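Local structure of glycoside hydrolase family 12 (Spirochaeta thermophila, 5LU3) at residues A[34-39]-A[52-57]; A[38-43]-A[70-75]. The protein is probably a cellulase, and the chain here is its C-terminal family 64 carbohydrate-binding module, a calcium-binding type A module. All coordinates share one frame; numbering follows the deposited sequence.

Contact 1. Residues A[34-39]-A[52-57]. With 2NV (3,6,9,12,15-pentaoxaoctadecan-17-amine), chain B; FMT (formic acid), chain F.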
ATOM      1  N   TYR A  34       5.022   2.001  -7.571  1.00  9.11           N
ATOM      2  CA  TYR A  34       4.215   0.788  -7.377  1.00  9.14           C
ATOM      3  C   TYR A  34       3.994   0.483  -5.917  1.00  8.69           C
ATOM      4  O   TYR A  34       4.543   1.132  -5.018  1.00  8.80           O
ATOM      5  CB  TYR A  34       4.904  -0.401  -8.114  1.00  9.50           C
ATOM      6  CG  TYR A  34       6.175  -0.830  -7.428  1.00  9.38           C
ATOM      7  CD1 TYR A  34       7.383  -0.233  -7.719  1.00 10.44           C
ATOM      8  CD2 TYR A  34       6.168  -1.821  -6.453  1.00 10.18           C
ATOM      9  CE1 TYR A  34       8.521  -0.567  -7.023  1.00 10.79           C
ATOM     10  CE2 TYR A  34       7.306  -2.167  -5.782  1.00 10.32           C
ATOM     11  CZ  TYR A  34       8.476  -1.536  -6.066  1.00 10.86           C
ATOM     12  OH  TYR A  34       9.603  -1.909  -5.379  1.00 13.12           O
ATOM     13  N   VAL A  35       3.119  -0.496  -5.731  1.00  8.22           N
ATOM     14  CA  VAL A  35       2.859  -1.163  -4.449  1.00  8.79           C
ATOM     15  C   VAL A  35       3.081  -2.652  -4.679  1.00  8.11           C
ATOM     16  O   VAL A  35       2.643  -3.205  -5.707  1.00  8.71           O
ATOM     17  CB  VAL A  35       1.393  -0.935  -4.002  1.00 10.06           C
ATOM     18  CG1 VAL A  35       1.091  -1.668  -2.697  1.00 10.92           C
ATOM     19  CG2 VAL A  35       1.103   0.551  -3.814  1.00 10.86           C
ATOM     20  N   ASN A  36       3.778  -3.315  -3.757  1.00  8.26           N
ATOM     21  CA  ASN A  36       3.905  -4.767  -3.817  1.00  8.95           C
ATOM     22  C   ASN A  36       3.942  -5.327  -2.409  1.00  9.28           C
ATOM     23  O   ASN A  36       4.258  -4.620  -1.455  1.00  9.86           O
ATOM     24  CB  ASN A  36       5.177  -5.148  -4.630  1.00  9.53           C
ATOM     25  CG  ASN A  36       5.164  -6.576  -5.111  1.00 12.05           C
ATOM     26  OD1 ASN A  36       4.109  -7.218  -5.193  1.00 12.61           O
ATOM     27  ND2 ASN A  36       6.329  -7.083  -5.436  1.00 12.82           N
ATOM     28  N   SER A  37       3.571  -6.591  -2.281  1.00  9.26           N
ATOM     29  CA  SER A  37       3.513  -7.239  -0.996  1.00 10.11           C
ATOM     30  C   SER A  37       3.708  -8.723  -1.184  1.00 10.28           C
ATOM     31  O   SER A  37       3.513  -9.269  -2.265  1.00 11.75           O
ATOM     32  CB  SER A  37       2.197  -6.921  -0.290  1.00 10.44           C
ATOM     33  OG  SER A  37       1.070  -7.290  -1.086  1.00 10.63           O
ATOM     34  N   TRP A  38       4.048  -9.351  -0.086  1.00 11.78           N
ATOM     35  CA  TRP A  38       4.123 -10.807  -0.007  1.00 12.74           C
ATOM     36  C   TRP A  38       3.849 -11.285   1.408  1.00 11.85           C
ATOM     37  O   TRP A  38       4.088 -10.579   2.390  1.00 11.79           O
ATOM     38  CB  TRP A  38       5.440 -11.358  -0.526  1.00 13.26           C
ATOM     39  CG  TRP A  38       6.652 -10.733  -0.005  1.00 14.05           C
ATOM     40  CD1 TRP A  38       7.328 -11.060   1.122  1.00 16.05           C
ATOM     41  CD2 TRP A  38       7.412  -9.703  -0.642  1.00 14.10           C
ATOM     42  NE1 TRP A  38       8.456 -10.297   1.245  1.00 16.57           N
ATOM     43  CE2 TRP A  38       8.546  -9.459   0.167  1.00 14.74           C
ATOM     44  CE3 TRP A  38       7.236  -8.947  -1.808  1.00 15.55           C
ATOM     45  CZ2 TRP A  38       9.503  -8.509  -0.166  1.00 15.47           C
ATOM     46  CZ3 TRP A  38       8.170  -8.005  -2.126  1.00 17.88           C
ATOM     47  CH2 TRP A  38       9.304  -7.796  -1.309  1.00 16.64           C
ATOM     48  N   ASN A  39       3.355 -12.520   1.476  1.00 12.45           N
ATOM     49  CA  ASN A  39       3.051 -13.182   2.711  1.00 13.20           C
ATOM     50  C   ASN A  39       2.070 -12.459   3.615  1.00 11.88           C
ATOM     51  O   ASN A  39       2.125 -12.587   4.849  1.00 13.07           O
ATOM     52  CB  ASN A  39       4.353 -13.538   3.452  1.00 14.00           C
ATOM     53  CG  ASN A  39       5.209 -14.515   2.661  1.00 17.43           C
ATOM     54  OD1 ASN A  39       6.283 -14.169   2.182  1.00 24.30           O
ATOM     55  ND2 ASN A  39       4.713 -15.715   2.482  1.00 21.14           N
ATOM     56  N   ASN A  52      -0.831  -9.374  -1.802  1.00 11.08           N
ATOM     57  CA  ASN A  52       0.263 -10.113  -2.404  1.00 11.97           C
ATOM     58  C   ASN A  52       0.345  -9.956  -3.927  1.00 12.10           C
ATOM     59  O   ASN A  52       0.814 -10.872  -4.623  1.00 15.89           O
ATOM     60  CB  ASN A  52       0.199 -11.593  -2.003  1.00 11.56           C
ATOM     61  CG  ASN A  52       0.237 -11.797  -0.506  1.00 12.74           C
ATOM     62  OD1 ASN A  52       0.927 -11.084   0.203  1.00 11.64           O
ATOM     63  ND2 ASN A  52      -0.528 -12.754  -0.017  1.00 13.67           N
ATOM     64  N   ARG A  53      -0.052  -8.782  -4.421  1.00 12.16           N
ATOM     65  CA  ARG A  53      -0.055  -8.490  -5.849  1.00 12.24           C
ATOM     66  C   ARG A  53       0.652  -7.173  -6.114  1.00 11.28           C
ATOM     67  O   ARG A  53       0.538  -6.229  -5.357  1.00 13.75           O
ATOM     68  CB  ARG A  53      -1.486  -8.422  -6.383  1.00 15.12           C
ATOM     69  CG  ARG A  53      -2.222  -9.738  -6.255  1.00 16.80           C
ATOM     70  CD  ARG A  53      -3.669  -9.656  -6.720  1.00 19.07           C
ATOM     71  NE  ARG A  53      -4.314 -10.949  -6.539  1.00 19.72           N
ATOM     72  CZ  ARG A  53      -4.446 -11.908  -7.454  1.00 19.34           C
ATOM     73  NH1 ARG A  53      -4.080 -11.740  -8.717  1.00 24.73           N
ATOM     74  NH2 ARG A  53      -5.038 -13.043  -7.107  1.00 20.26           N
ATOM     75  N   TRP A  54       1.350  -7.118  -7.241  1.00 10.24           N
ATOM     76  CA  TRP A  54       2.015  -5.920  -7.690  1.00  9.19           C
ATOM     77  C   TRP A  54       1.012  -5.046  -8.441  1.00  9.57           C
ATOM     78  O   TRP A  54       0.297  -5.524  -9.342  1.00 11.80           O
ATOM     79  CB  TRP A  54       3.158  -6.304  -8.619  1.00 10.45           C
ATOM     80  CG  TRP A  54       4.091  -5.194  -9.011  1.00 10.52           C
ATOM     81  CD1 TRP A  54       5.357  -5.029  -8.559  1.00 11.71           C
ATOM     82  CD2 TRP A  54       3.899  -4.178 -10.024  1.00  9.97           C
ATOM     83  NE1 TRP A  54       5.953  -3.955  -9.168  1.00 11.77           N
ATOM     84  CE2 TRP A  54       5.083  -3.415 -10.078  1.00 10.82           C
ATOM     85  CE3 TRP A  54       2.853  -3.840 -10.883  1.00 10.26           C
ATOM     86  CZ2 TRP A  54       5.250  -2.337 -10.948  1.00 10.89           C
ATOM     87  CZ3 TRP A  54       3.030  -2.746 -11.753  1.00 11.24           C
ATOM     88  CH2 TRP A  54       4.221  -2.012 -11.777  1.00 11.20           C
ATOM     89  N   VAL A  55       0.965  -3.772  -8.073  1.00  9.07           N
ATOM     90  CA  VAL A  55       0.121  -2.804  -8.761  1.00  9.65           C
ATOM     91  C   VAL A  55       0.822  -1.453  -8.814  1.00  8.95           C
ATOM     92  O   VAL A  55       1.516  -1.072  -7.885  1.00 10.34           O
ATOM     93  CB  VAL A  55      -1.256  -2.685  -8.025  1.00 10.40           C
ATOM     94  CG1 VAL A  55      -1.123  -2.183  -6.599  1.00 11.43           C
ATOM     95  CG2 VAL A  55      -2.247  -1.820  -8.763  1.00 12.85           C
ATOM     96  N   ALA A  56       0.671  -0.737  -9.920  1.00  8.71           N
ATOM     97  CA  ALA A  56       1.213   0.597  -9.992  1.00  9.65           C
ATOM     98  C   ALA A  56       0.322   1.510  -9.181  1.00  9.49           C
ATOM     99  O   ALA A  56      -0.907   1.346  -9.151  1.00  9.73           O
ATOM    100  CB  ALA A  56       1.325   1.063 -11.426  1.00  9.99           C
ATOM    101  N   GLN A  57       0.918   2.497  -8.528  1.00  8.29           N
ATOM    102  CA  GLN A  57       0.130   3.448  -7.757  1.00  8.79           C
ATOM    103  C   GLN A  57      -0.976   4.112  -8.562  1.00  8.38           C
ATOM    104  O   GLN A  57      -2.089   4.288  -8.056  1.00  9.31           O
ATOM    105  CB  GLN A  57       1.047   4.492  -7.152  1.00  9.16           C
ATOM    106  CG  GLN A  57       1.977   3.940  -6.065  1.00  8.62           C
ATOM    107  CD  GLN A  57       3.121   4.868  -5.747  1.00 10.06           C
ATOM    108  OE1 GLN A  57       3.009   6.092  -5.908  1.00 10.09           O
ATOM    109  NE2 GLN A  57       4.227   4.305  -5.307  1.00 10.44           N
TER
HETATM  110  N1  2NV B 101      12.173  -2.987 -16.754  1.00 34.09           N
HETATM  111  C2  2NV B 101      11.991  -4.149 -15.904  1.00 34.29           C
HETATM  112  C3  2NV B 101      11.011  -3.720 -14.814  1.00 29.39           C
HETATM  113  O4  2NV B 101      11.133  -4.469 -13.645  1.00 34.17           O
HETATM  114  C5  2NV B 101      10.038  -4.385 -12.738  1.00 25.41           C
HETATM  115  C6  2NV B 101       8.766  -4.992 -13.356  1.00 19.53           C
HETATM  116  O7  2NV B 101       7.685  -4.713 -12.523  1.00 26.35           O
HETATM  117  C8  2NV B 101       6.444  -5.154 -13.006  1.00 24.48           C
HETATM  118  C9  2NV B 101       6.338  -6.609 -12.660  1.00 19.90           C
HETATM  119  O10 2NV B 101       6.112  -6.773 -11.314  1.00 27.68           O
HETATM  120  C11 2NV B 101       5.388  -7.971 -11.045  1.00 24.66           C
HETATM  121  C12 2NV B 101       6.385  -9.093 -11.195  1.00 22.13           C
HETATM  122  O13 2NV B 101       5.888 -10.386 -11.197  1.00 30.90           O
HETATM  123  C14 2NV B 101       6.838 -11.382 -11.568  1.00 27.26           C
HETATM  124  C15 2NV B 101       7.031 -11.300 -13.079  1.00 25.04           C
HETATM  125  O16 2NV B 101       7.916 -12.258 -13.618  1.00 45.31           O
HETATM  126  C17 2NV B 101       8.095 -12.172 -15.015  1.00 47.41           C
HETATM  127  C18 2NV B 101       7.034 -13.006 -15.748  1.00 44.96           C
HETATM  128  C2A 2NV B 101      11.429  -5.256 -16.810  1.00 38.81           C
HETATM  129  C   FMT F 105       7.308   7.067  -4.470  1.00 14.71           C
HETATM  130  O1  FMT F 105       6.448   6.297  -5.100  1.00 20.22           O
HETATM  131  O2  FMT F 105       8.059   6.728  -3.410  1.00 23.44           O
HETATM  132  O   HOH W   1       0.337  -5.395  -2.832  1.00 12.01           O
HETATM  133  O   HOH W   2       3.883 -11.564  -3.705  1.00 26.24           O
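Y34 and W54 lie almost flat against one another, planes 10° apart, but slid so far that the tyrosine ring and the five-membered ring of the indole barely overlap, their centroids 4.8 Å apart. The closer touch comes from Y34 CB, set off toward the rim of one indole face and 3.4 Å from W54 CZ2. The opposite face takes the bound ether chain 2NV, whose O10 is 3.3 Å from W54 CD1. With its CG turned opposite the backbone N (chi1 -171°), W54 brings the indole past N36, which crosses it at about a right angle and puts ND2 in plane at the ring edge. Substituting an alanine for W54 would probably strip Y34 and 2NV of the flat surface between them and leave the N36 amide freer to turn.

On the sheet's other side, V35 CB meets V55 CG1 at 3.8 Å.

The backbone bonds pair the same two valines reciprocally, V35 N to V55 O at 2.7 Å and V55 N to V35 O at 3.0 Å, antiparallel. Side chains extend the pairing. Q57 NE2 donates to Y34 O at 3.2 Å, lying above that carbonyl plane although Y34 O sits in the plane of the glutamine amide; NE2 also reaches a formate, while OE1 accepts from S26 N. At the far end S37 OG accepts a weak bond from N52 N, and water 1 links it to R53 O. N52 OD1 accepts from L40 N.

V35 and V55 share the inward face, with S37 and its water close by; Y34, N36 and W54 are on the other. The outward W54, on the same side as the exposed W38, is consistent with the planar aromatic surface by which type A modules hold crystalline polysaccharide.

Contact 2. Residues A[38-43]-A[70-75]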
ATOM      1  N   TRP A  38       4.048  -9.351  -0.086  1.00 11.78           N
ATOM      2  CA  TRP A  38       4.123 -10.807  -0.007  1.00 12.74           C
ATOM      3  C   TRP A  38       3.849 -11.285   1.408  1.00 11.85           C
ATOM      4  O   TRP A  38       4.088 -10.579   2.390  1.00 11.79           O
ATOM      5  CB  TRP A  38       5.440 -11.358  -0.526  1.00 13.26           C
ATOM      6  CG  TRP A  38       6.652 -10.733  -0.005  1.00 14.05           C
ATOM      7  CD1 TRP A  38       7.328 -11.060   1.122  1.00 16.05           C
ATOM      8  CD2 TRP A  38       7.412  -9.703  -0.642  1.00 14.10           C
ATOM      9  NE1 TRP A  38       8.456 -10.297   1.245  1.00 16.57           N
ATOM     10  CE2 TRP A  38       8.546  -9.459   0.167  1.00 14.74           C
ATOM     11  CE3 TRP A  38       7.236  -8.947  -1.808  1.00 15.55           C
ATOM     12  CZ2 TRP A  38       9.503  -8.509  -0.166  1.00 15.47           C
ATOM     13  CZ3 TRP A  38       8.170  -8.005  -2.126  1.00 17.88           C
ATOM     14  CH2 TRP A  38       9.304  -7.796  -1.309  1.00 16.64           C
ATOM     15  N   ASN A  39       3.355 -12.520   1.476  1.00 12.45           N
ATOM     16  CA  ASN A  39       3.051 -13.182   2.711  1.00 13.20           C
ATOM     17  C   ASN A  39       2.070 -12.459   3.615  1.00 11.88           C
ATOM     18  O   ASN A  39       2.125 -12.587   4.849  1.00 13.07           O
ATOM     19  CB  ASN A  39       4.353 -13.538   3.452  1.00 14.00           C
ATOM     20  CG  ASN A  39       5.209 -14.515   2.661  1.00 17.43           C
ATOM     21  OD1 ASN A  39       6.283 -14.169   2.182  1.00 24.30           O
ATOM     22  ND2 ASN A  39       4.713 -15.715   2.482  1.00 21.14           N
ATOM     23  N   LEU A  40       1.182 -11.680   2.996  1.00 11.13           N
ATOM     24  CA  LEU A  40       0.112 -11.001   3.717  1.00 11.57           C
ATOM     25  C   LEU A  40      -1.167 -11.811   3.710  1.00 11.52           C
ATOM     26  O   LEU A  40      -1.428 -12.612   2.812  1.00 13.67           O
ATOM     27  CB  LEU A  40      -0.184  -9.623   3.103  1.00 11.20           C
ATOM     28  CG  LEU A  40       0.996  -8.658   3.119  1.00 10.99           C
ATOM     29  CD1 LEU A  40       0.509  -7.273   2.742  1.00 10.93           C
ATOM     30  CD2 LEU A  40       1.646  -8.601   4.475  1.00 11.90           C
ATOM     31  N   ASP A  41      -1.964 -11.546   4.734  1.00 11.43           N
ATOM     32  CA  ASP A  41      -3.347 -12.002   4.819  1.00 11.38           C
ATOM     33  C   ASP A  41      -4.302 -11.068   4.097  1.00 11.68           C
ATOM     34  O   ASP A  41      -5.290 -11.510   3.569  1.00 14.78           O
ATOM     35  CB  ASP A  41      -3.793 -12.125   6.270  1.00 12.51           C
ATOM     36  CG  ASP A  41      -2.869 -12.983   7.112  1.00 12.93           C
ATOM     37  OD1 ASP A  41      -2.378 -14.018   6.605  1.00 13.89           O
ATOM     38  OD2 ASP A  41      -2.635 -12.600   8.283  1.00 14.84           O
ATOM     39  N   LEU A  42      -3.972  -9.788   4.094  1.00 11.29           N
ATOM     40  CA  LEU A  42      -4.818  -8.750   3.504  1.00 11.35           C
ATOM     41  C   LEU A  42      -3.985  -7.523   3.187  1.00 10.35           C
ATOM     42  O   LEU A  42      -3.201  -7.072   4.028  1.00 11.04           O
ATOM     43  CB  LEU A  42      -5.943  -8.348   4.493  1.00 13.65           C
ATOM     44  CG  LEU A  42      -6.887  -7.231   4.036  1.00 17.10           C
ATOM     45  CD1 LEU A  42      -7.605  -7.675   2.792  1.00 20.30           C
ATOM     46  CD2 LEU A  42      -7.843  -6.881   5.155  1.00 21.63           C
ATOM     47  N   LEU A  43      -4.164  -6.999   1.966  1.00 10.21           N
ATOM     48  CA  LEU A  43      -3.759  -5.632   1.655  1.00 10.35           C
ATOM     49  C   LEU A  43      -4.851  -5.012   0.812  1.00 10.07           C
ATOM     50  O   LEU A  43      -5.029  -5.374  -0.337  1.00 11.96           O
ATOM     51  CB  LEU A  43      -2.426  -5.562   0.943  1.00 11.01           C
ATOM     52  CG  LEU A  43      -1.910  -4.111   0.924  1.00 12.62           C
ATOM     53  CD1 LEU A  43      -1.386  -3.662   2.260  1.00 12.10           C
ATOM     54  CD2 LEU A  43      -0.955  -3.885  -0.212  1.00 16.40           C
ATOM     55  N   ILE A  70      -5.266   2.431   3.540  1.00 10.21           N
ATOM     56  CA  ILE A  70      -4.633   1.115   3.409  1.00  9.65           C
ATOM     57  C   ILE A  70      -4.867   0.299   4.664  1.00 10.13           C
ATOM     58  O   ILE A  70      -4.593   0.769   5.769  1.00 11.53           O
ATOM     59  CB  ILE A  70      -3.122   1.304   3.204  1.00 11.10           C
ATOM     60  CG1 ILE A  70      -2.831   2.212   2.004  1.00 11.69           C
ATOM     61  CG2 ILE A  70      -2.435  -0.046   3.059  1.00 12.35           C
ATOM     62  CD1 ILE A  70      -1.716   3.171   2.239  1.00 13.26           C
ATOM     63  N   HIS A  71      -5.344  -0.927   4.459  1.00  9.56           N
ATOM     64  CA  HIS A  71      -5.503  -1.896   5.531  1.00 10.11           C
ATOM     65  C   HIS A  71      -4.588  -3.072   5.248  1.00  9.78           C
ATOM     66  O   HIS A  71      -4.699  -3.716   4.216  1.00 10.71           O
ATOM     67  CB  HIS A  71      -6.956  -2.339   5.550  1.00 12.08           C
ATOM     68  CG  HIS A  71      -7.303  -3.314   6.620  1.00 14.50           C
ATOM     69  ND1 HIS A  71      -8.540  -3.901   6.660  1.00 18.75           N
ATOM     70  CD2 HIS A  71      -6.598  -3.864   7.645  1.00 15.48           C
ATOM     71  CE1 HIS A  71      -8.610  -4.736   7.681  1.00 18.60           C
ATOM     72  NE2 HIS A  71      -7.441  -4.740   8.290  1.00 17.19           N
ATOM     73  N   TYR A  72      -3.647  -3.288   6.168  1.00  9.21           N
ATOM     74  CA  TYR A  72      -2.634  -4.349   6.092  1.00  9.85           C
ATOM     75  C   TYR A  72      -2.897  -5.378   7.175  1.00 10.40           C
ATOM     76  O   TYR A  72      -3.162  -5.017   8.332  1.00 10.94           O
ATOM     77  CB  TYR A  72      -1.276  -3.722   6.356  1.00  9.90           C
ATOM     78  CG  TYR A  72      -0.059  -4.609   6.546  1.00 10.02           C
ATOM     79  CD1 TYR A  72       0.156  -5.321   7.733  1.00 10.51           C
ATOM     80  CD2 TYR A  72       0.922  -4.691   5.559  1.00 10.29           C
ATOM     81  CE1 TYR A  72       1.315  -6.053   7.925  1.00 11.11           C
ATOM     82  CE2 TYR A  72       2.089  -5.448   5.744  1.00 11.11           C
ATOM     83  CZ  TYR A  72       2.276  -6.123   6.933  1.00 10.57           C
ATOM     84  OH  TYR A  72       3.440  -6.811   7.115  1.00 12.75           O
ATOM     85  N   LYS A  73      -2.761  -6.656   6.828  1.00 10.43           N
ATOM     86  CA  LYS A  73      -2.715  -7.704   7.852  1.00 10.74           C
ATOM     87  C   LYS A  73      -1.719  -8.770   7.381  1.00 11.79           C
ATOM     88  O   LYS A  73      -1.792  -9.249   6.231  1.00 12.10           O
ATOM     89  CB  LYS A  73      -4.094  -8.318   8.115  1.00 11.44           C
ATOM     90  CG  LYS A  73      -4.073  -9.339   9.248  1.00 12.39           C
ATOM     91  CD  LYS A  73      -5.416 -10.025   9.435  1.00 12.70           C
ATOM     92  CE  LYS A  73      -5.397 -10.983  10.612  1.00 13.63           C
ATOM     93  NZ  LYS A  73      -4.451 -12.114  10.405  1.00 13.59           N
ATOM     94  N   GLY A  74      -0.803  -9.118   8.284  1.00 11.94           N
ATOM     95  CA  GLY A  74       0.123 -10.217   8.070  1.00 12.60           C
ATOM     96  C   GLY A  74       0.295 -10.992   9.345  1.00 12.65           C
ATOM     97  O   GLY A  74       0.104 -10.464  10.443  1.00 14.73           O
ATOM     98  N   SER A  75       0.633 -12.267   9.186  1.00 13.76           N
ATOM     99  CA  SER A  75       0.797 -13.167  10.314  1.00 14.91           C
ATOM    100  C   SER A  75       2.220 -13.707  10.505  1.00 16.47           C
ATOM    101  O   SER A  75       2.434 -14.543  11.385  1.00 20.98           O
ATOM    102  CB  SER A  75      -0.188 -14.322  10.162  1.00 15.91           C
ATOM    103  OG  SER A  75      -1.509 -13.868  10.290  1.00 16.43           O
TER
HETATM  104  O   HOH W   3       0.386 -13.780   6.738  1.00 15.73           O
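The H71 imidazole carries L42 over one face: L42 CD2 stands 3.6 Å from the ring centroid and 21° off the normal, a CH-pi contact in which the two side chains cross at about a right angle. D41 and L42 both face K73, a classic beta bulge in the antiparallel pairing of strands 42-45 and 68-74, and the chain turns its corner at D41, leaving one sheet of the beta sandwich for the other. H71 NE2 bonds to E17. The Y72 ring is met obliquely by L40, with L40 CD2 3.4 Å from Y72 CE2; W20 and Y12 meet this ring as well, and its OH bonds to G14 O.

Both bulge amides share a single acceptor, K73 O, at 2.7 Å from D41 N and 3.1 Å from L42 N, and K73 N returns a bond to L42 O. Beyond the bulge, L43 CD1 packs on I70 CG2 at 3.8 Å, the two side chains side by side and pointing the same way.

K73 and D41 form a salt bridge. The lysine runs extended until its last torsion (chi4 -64°) turns NZ back to the carboxylate. Water 3 joins D41 OD1 to N39 O and S75 N. The other oxygen, D41 OD2, is gripped twice: K73 NZ arrives from above the carboxylate plane at 2.8 Å, while S75 OG donates to its syn lone pair at 2.6 Å.

In the fold
Contacts 1 and 2 have centres about 11 Å apart and share W38 and N39, where strand 33-40 runs toward the corner at D41. Contact 1 belongs to the four-stranded antiparallel sheet, where 33-40 lies beside the edge strand 55-56; contact 2 joins 42-45 to 68-74 in the five-stranded sheet. Along the chain the order is 34-39, 38-43, 52-57, 70-75, so one continuous stretch serves both sheets of the sandwich. They also touch directly: L43 CD2 packs between the sheets against V35 CG1 at 3.9 Å. In this carbohydrate-binding module the bent strand path thus carries W38 outward and V35 and L43 inward, while W54 comes from the neighbouring segment 52-57.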